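Local coordinates for protein ORF10 (Moritella marina, PDB 6RIW) that probably catalyses acyl-chain condensation in polyunsaturated fatty acid synthesis, this chain being the ketosynthase–chain length factor didomain of a longer synthase protein, at residues A[284-289]-A[316-321]; A[433-438]-A[447-452]. All coordinates share one frame; numbering follows the deposited sequence.

Interaction 1: residues A[284-289]-A[316-321]. With MG (magnesium ion), chain B.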
loop_
_atom_site.group_PDB
_atom_site.type_symbol
_atom_site.label_atom_id
_atom_site.label_comp_id
_atom_site.label_asym_id
_atom_site.label_seq_id
_atom_site.Cartn_x
_atom_site.Cartn_y
_atom_site.Cartn_z
ATOM N N ILE A 284 -27.240 -4.497 -6.020
ATOM C CA ILE A 284 -27.322 -4.179 -4.601
ATOM C C ILE A 284 -26.232 -4.964 -3.884
ATOM O O ILE A 284 -26.093 -6.182 -4.086
ATOM C CB ILE A 284 -28.710 -4.524 -4.024
ATOM C CG1 ILE A 284 -29.828 -3.705 -4.715
ATOM C CG2 ILE A 284 -28.704 -4.384 -2.494
ATOM C CD1 ILE A 284 -29.979 -2.266 -4.252
ATOM N N ILE A 285 -25.439 -4.270 -3.069
ATOM C CA ILE A 285 -24.535 -4.939 -2.146
ATOM C C ILE A 285 -25.338 -5.192 -0.876
ATOM O O ILE A 285 -25.706 -4.255 -0.159
ATOM C CB ILE A 285 -23.269 -4.115 -1.869
ATOM C CG1 ILE A 285 -22.506 -3.866 -3.185
ATOM C CG2 ILE A 285 -22.377 -4.853 -0.879
ATOM C CD1 ILE A 285 -21.376 -2.858 -3.064
ATOM N N LYS A 286 -25.657 -6.464 -0.630
ATOM C CA LYS A 286 -26.530 -6.835 0.473
ATOM C C LYS A 286 -25.763 -6.921 1.776
ATOM O O LYS A 286 -26.326 -6.660 2.851
ATOM C CB LYS A 286 -27.206 -8.177 0.171
ATOM C CG LYS A 286 -28.434 -8.490 1.032
ATOM C CD LYS A 286 -29.633 -7.587 0.689
ATOM C CE LYS A 286 -30.768 -7.779 1.691
ATOM N NZ LYS A 286 -30.262 -7.742 3.117
ATOM N N GLY A 287 -24.487 -7.274 1.696
ATOM C CA GLY A 287 -23.660 -7.365 2.877
ATOM C C GLY A 287 -22.316 -7.951 2.507
ATOM O O GLY A 287 -22.021 -8.186 1.333
ATOM N N GLY A 288 -21.508 -8.181 3.529
ATOM C CA GLY A 288 -20.231 -8.824 3.304
ATOM C C GLY A 288 -19.390 -8.719 4.553
ATOM O O GLY A 288 -19.817 -8.166 5.570
ATOM N N ALA A 289 -18.177 -9.253 4.452
ATOM C CA ALA A 289 -17.331 -9.335 5.627
ATOM C C ALA A 289 -15.877 -9.471 5.224
ATOM O O ALA A 289 -15.537 -9.885 4.111
ATOM C CB ALA A 289 -17.707 -10.513 6.526
ATOM N N ALA A 316 -24.255 -13.632 7.593
ATOM C CA ALA A 316 -24.824 -12.971 8.764
ATOM C C ALA A 316 -24.953 -11.467 8.544
ATOM O O ALA A 316 -25.990 -10.870 8.865
ATOM C CB ALA A 316 -23.965 -13.257 9.988
ATOM N N ASP A 317 -23.914 -10.832 7.995
ATOM C CA ASP A 317 -23.985 -9.386 7.780
ATOM C C ASP A 317 -25.061 -9.038 6.766
ATOM O O ASP A 317 -25.760 -8.030 6.920
ATOM C CB ASP A 317 -22.638 -8.833 7.311
ATOM C CG ASP A 317 -22.690 -7.330 7.040
ATOM O OD1 ASP A 317 -22.629 -6.539 8.015
ATOM O OD2 ASP A 317 -22.801 -6.929 5.857
ATOM N N ALA A 318 -25.187 -9.849 5.705
ATOM C CA ALA A 318 -26.180 -9.598 4.672
ATOM C C ALA A 318 -27.584 -9.962 5.134
ATOM O O ALA A 318 -28.560 -9.527 4.511
ATOM C CB ALA A 318 -25.837 -10.394 3.400
ATOM N N ASP A 319 -27.697 -10.735 6.215
ATOM C CA ASP A 319 -28.978 -11.312 6.639
ATOM C C ASP A 319 -29.612 -12.111 5.501
ATOM O O ASP A 319 -30.810 -12.005 5.221
ATOM C CB ASP A 319 -29.928 -10.230 7.152
ATOM C CG ASP A 319 -30.821 -10.720 8.284
ATOM O OD1 ASP A 319 -30.946 -10.005 9.310
ATOM O OD2 ASP A 319 -31.401 -11.818 8.145
ATOM N N VAL A 320 -28.793 -12.919 4.834
ATOM C CA VAL A 320 -29.206 -13.681 3.662
ATOM C C VAL A 320 -28.948 -15.154 3.935
ATOM O O VAL A 320 -27.858 -15.528 4.383
ATOM C CB VAL A 320 -28.462 -13.214 2.396
ATOM C CG1 VAL A 320 -28.479 -14.280 1.322
ATOM C CG2 VAL A 320 -29.068 -11.926 1.884
ATOM N N ASP A 321 -29.946 -15.981 3.669
ATOM C CA ASP A 321 -29.784 -17.425 3.789
ATOM C C ASP A 321 -28.816 -17.938 2.728
ATOM O O ASP A 321 -29.053 -17.733 1.528
ATOM C CB ASP A 321 -31.142 -18.118 3.647
ATOM C CG ASP A 321 -31.100 -19.586 4.055
ATOM O OD1 ASP A 321 -30.038 -20.226 3.919
ATOM O OD2 ASP A 321 -32.141 -20.115 4.503
HETATM MG MG MG B . -27.101 -5.008 4.109
HETATM O O HOH W 1 -25.776 -3.587 2.693
#

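Interaction 2: residues A[433-438]-A[447-452]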
loop_
_atom_site.group_PDB
_atom_site.type_symbol
_atom_site.label_atom_id
_atom_site.label_comp_id
_atom_site.label_asym_id
_atom_site.label_seq_id
_atom_site.Cartn_x
_atom_site.Cartn_y
_atom_site.Cartn_z
ATOM N N ALA A 433 -25.629 -13.443 -5.790
ATOM C CA ALA A 433 -24.285 -13.890 -6.108
ATOM C C ALA A 433 -23.344 -13.568 -4.957
ATOM O O ALA A 433 -23.527 -12.579 -4.246
ATOM C CB ALA A 433 -23.773 -13.235 -7.401
ATOM N N GLY A 434 -22.333 -14.412 -4.781
ATOM C CA GLY A 434 -21.225 -14.121 -3.892
ATOM C C GLY A 434 -19.992 -13.767 -4.703
ATOM O O GLY A 434 -19.842 -14.198 -5.848
ATOM N N VAL A 435 -19.106 -12.961 -4.121
ATOM C CA VAL A 435 -17.781 -12.732 -4.691
ATOM C C VAL A 435 -16.759 -12.943 -3.585
ATOM O O VAL A 435 -16.877 -12.340 -2.508
ATOM C CB VAL A 435 -17.626 -11.318 -5.291
ATOM C CG1 VAL A 435 -16.215 -11.154 -5.880
ATOM C CG2 VAL A 435 -18.665 -11.049 -6.345
ATOM N N SER A 436 -15.763 -13.792 -3.842
ATOM C CA SER A 436 -14.726 -14.122 -2.875
ATOM C C SER A 436 -13.363 -13.670 -3.385
ATOM O O SER A 436 -13.049 -13.824 -4.573
ATOM C CB SER A 436 -14.690 -15.639 -2.568
ATOM O OG SER A 436 -15.988 -16.140 -2.278
ATOM N N VAL A 437 -12.551 -13.110 -2.488
ATOM C CA VAL A 437 -11.144 -12.851 -2.782
ATOM C C VAL A 437 -10.328 -13.229 -1.552
ATOM O O VAL A 437 -10.674 -12.846 -0.427
ATOM C CB VAL A 437 -10.861 -11.392 -3.217
ATOM C CG1 VAL A 437 -11.379 -11.140 -4.619
ATOM C CG2 VAL A 437 -11.503 -10.384 -2.249
ATOM N N PHE A 438 -9.263 -14.008 -1.766
ATOM C CA PHE A 438 -8.422 -14.532 -0.686
ATOM C C PHE A 438 -6.958 -14.177 -0.972
ATOM O O PHE A 438 -6.266 -14.895 -1.701
ATOM C CB PHE A 438 -8.614 -16.040 -0.543
ATOM C CG PHE A 438 -10.056 -16.468 -0.355
ATOM C CD1 PHE A 438 -10.886 -15.823 0.556
ATOM C CD2 PHE A 438 -10.575 -17.535 -1.080
ATOM C CE1 PHE A 438 -12.204 -16.231 0.747
ATOM C CE2 PHE A 438 -11.882 -17.950 -0.902
ATOM C CZ PHE A 438 -12.706 -17.298 0.007
ATOM N N LEU A 447 -18.350 -10.763 -0.562
ATOM C CA LEU A 447 -19.440 -9.815 -0.699
ATOM C C LEU A 447 -20.664 -10.548 -1.225
ATOM O O LEU A 447 -20.540 -11.431 -2.080
ATOM C CB LEU A 447 -19.076 -8.673 -1.645
ATOM C CG LEU A 447 -17.938 -7.762 -1.186
ATOM C CD1 LEU A 447 -17.627 -6.740 -2.274
ATOM C CD2 LEU A 447 -18.310 -7.084 0.139
ATOM N N VAL A 448 -21.832 -10.194 -0.696
ATOM C CA VAL A 448 -23.107 -10.774 -1.113
ATOM C C VAL A 448 -23.845 -9.728 -1.936
ATOM O O VAL A 448 -24.126 -8.622 -1.446
ATOM C CB VAL A 448 -23.940 -11.233 0.095
ATOM C CG1 VAL A 448 -25.207 -11.963 -0.390
ATOM C CG2 VAL A 448 -23.102 -12.126 0.978
ATOM N N LEU A 449 -24.122 -10.055 -3.201
ATOM C CA LEU A 449 -24.730 -9.131 -4.142
ATOM C C LEU A 449 -26.080 -9.667 -4.610
ATOM O O LEU A 449 -26.272 -10.880 -4.743
ATOM C CB LEU A 449 -23.841 -8.914 -5.365
ATOM C CG LEU A 449 -22.345 -8.757 -5.115
ATOM C CD1 LEU A 449 -21.618 -8.689 -6.461
ATOM C CD2 LEU A 449 -22.146 -7.482 -4.308
ATOM N N GLN A 450 -26.997 -8.748 -4.900
ATOM C CA GLN A 450 -28.308 -9.115 -5.413
ATOM C C GLN A 450 -28.663 -8.243 -6.605
ATOM O O GLN A 450 -28.129 -7.144 -6.785
ATOM C CB GLN A 450 -29.379 -9.000 -4.321
ATOM C CG GLN A 450 -29.249 -10.081 -3.257
ATOM C CD GLN A 450 -30.364 -10.024 -2.212
ATOM O OE1 GLN A 450 -30.996 -8.984 -2.008
ATOM N NE2 GLN A 450 -30.606 -11.148 -1.551
ATOM N N GLN A 451 -29.600 -8.741 -7.414
ATOM C CA GLN A 451 -30.032 -8.013 -8.593
ATOM C C GLN A 451 -30.556 -6.635 -8.195
ATOM O O GLN A 451 -31.007 -6.438 -7.059
ATOM C CB GLN A 451 -31.115 -8.806 -9.339
ATOM C CG GLN A 451 -32.361 -9.082 -8.518
ATOM C CD GLN A 451 -33.369 -9.926 -9.289
ATOM O OE1 GLN A 451 -33.586 -11.096 -8.966
ATOM N NE2 GLN A 451 -33.960 -9.343 -10.326
ATOM N N PRO A 452 -30.473 -5.653 -9.093
ATOM C CA PRO A 452 -30.920 -4.306 -8.740
ATOM C C PRO A 452 -32.418 -4.263 -8.503
ATOM O O PRO A 452 -33.187 -5.014 -9.106
ATOM C CB PRO A 452 -30.537 -3.467 -9.964
ATOM C CG PRO A 452 -30.419 -4.445 -11.073
ATOM C CD PRO A 452 -29.934 -5.718 -10.462
#

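Interaction 1: residues A[284-289]-A[316-321]
Gly287 and Ala318 bring their backbones together where strand 283-292 passes the C-terminal end of helix 304-318, with CA of Gly287 3.8 Å from CA of Ala318 and the touching parts running 129° apart. Lys286 and Gly287 form a classic beta bulge opposite Val448, and a Schellman motif ends the helix, with Asp319 as its C-prime residue in a left-handed conformation. The site belongs to the thiolase-like fold of the ketosynthase, where this helix lies against a beta-sheet. A beta carbon on Gly287 would sit 2.4 Å from CA of Ala318, which suggests that a side chain here could not be accommodated without moving the helix end. From the last helical turn, Asp317 extends its carboxylate with CG anti to the backbone N (chi1 178°), and OD2 accepts the N-H of Gly288 at 2.9 Å. The donor meets OD2 on its anti side and well out of the carboxylate plane. Lys286 reaches the helix terminus differently: its chain bends at chi2 and chi4, curling the ammonium back so that NZ donates to the carbonyl O of Ala318 at 2.8 Å, nearly along the C=O axis. On the way, CG of Lys286 rests against CG2 of Val320 at 3.6 Å, the two side chains crossing obliquely. NZ also has a weak, long ion pair with Glu457. Cutting Lys286 back to an alanine removes the whole arm beyond CB and is likely to leave the Ala318 carbonyl without its ammonium donor and Val320 CG2 without its methylene neighbour. Met1 O and a water that donates to Ile285 O also bind the magnesium ion, and from the bulge Lys286 O coordinates it at 2.2 Å.

Interaction 2: residues A[433-438]-A[447-452]
Val435 and Leu449 meet because of how their first torsions are set: Val435 places CG1 anti to its backbone N (chi1 -180°), which leaves CG2 beside that nitrogen, while Leu449 has CG beside its own N and anti to the carbonyl carbon (chi1 -42°). CG2 of Val435 thereby comes within 3.8 Å of CD1 of Leu449, a diagonal contact on one face, between residues of the two hydrogen-bonded pairs that flank the Gly434-Val448 pair. The two strands are the arms of a beta hairpin, 432-439 and 443-450, in the ketosynthase half of the didomain, and their short segments run antiparallel with 150° between their directions. Ala433 faces Leu449 in a hydrogen-bonded pair in which each N-H reaches the other's carbonyl O at 2.8 Å. Both bonds are almost straight at the hydrogen, although the donor from Ala433 N comes in tilted from the carbonyl plane of Leu449. Val435 and Leu447 form the second hydrogen-bonded pair, here with two bonds of 2.9 Å between backbone N and O atoms, both donors lying in the carbonyl planes. Ala433, Val435, Leu447 and Leu449 all project to one face, an apolar surface packed by Leu385, Ala381 and Met378 of helix 374-387. Leu447 also touches Cys200 and Val203 of helix 198-211, consistent with the buried helical layer between sheets that marks the thiolase-like fold. On the other face, Val448 packs against Tyr315 of helix 304-318. Val448 is paired with Gly434 in the intervening non-hydrogen-bonded pair, where the CA atoms of the two residues approach to 4.7 Å. The backbones also meet here through a CA-H...O contact, CA of Gly434 lying 3.3 Å from O of Leu447.

In the fold
The two contacts share strand 443-450, which pairs with the arm 432-439 in interaction 2 and with strand 283-292 of interaction 1 along its other edge; their centres are about 9 Å apart. Across that edge, Lys286 N probably donates to Val448 O at 2.8 Å, and Gln450 N to Ile284 O at the same distance. The Lys286 side chain adds packing, its CD lying 3.3 Å from OE1 of Gln450. Helix 304-318, which ends in interaction 1, also covers the Val448 face of the hairpin. The magnesium ion belongs to interaction 1, but the side chain of Val448 is still about 8 Å from it.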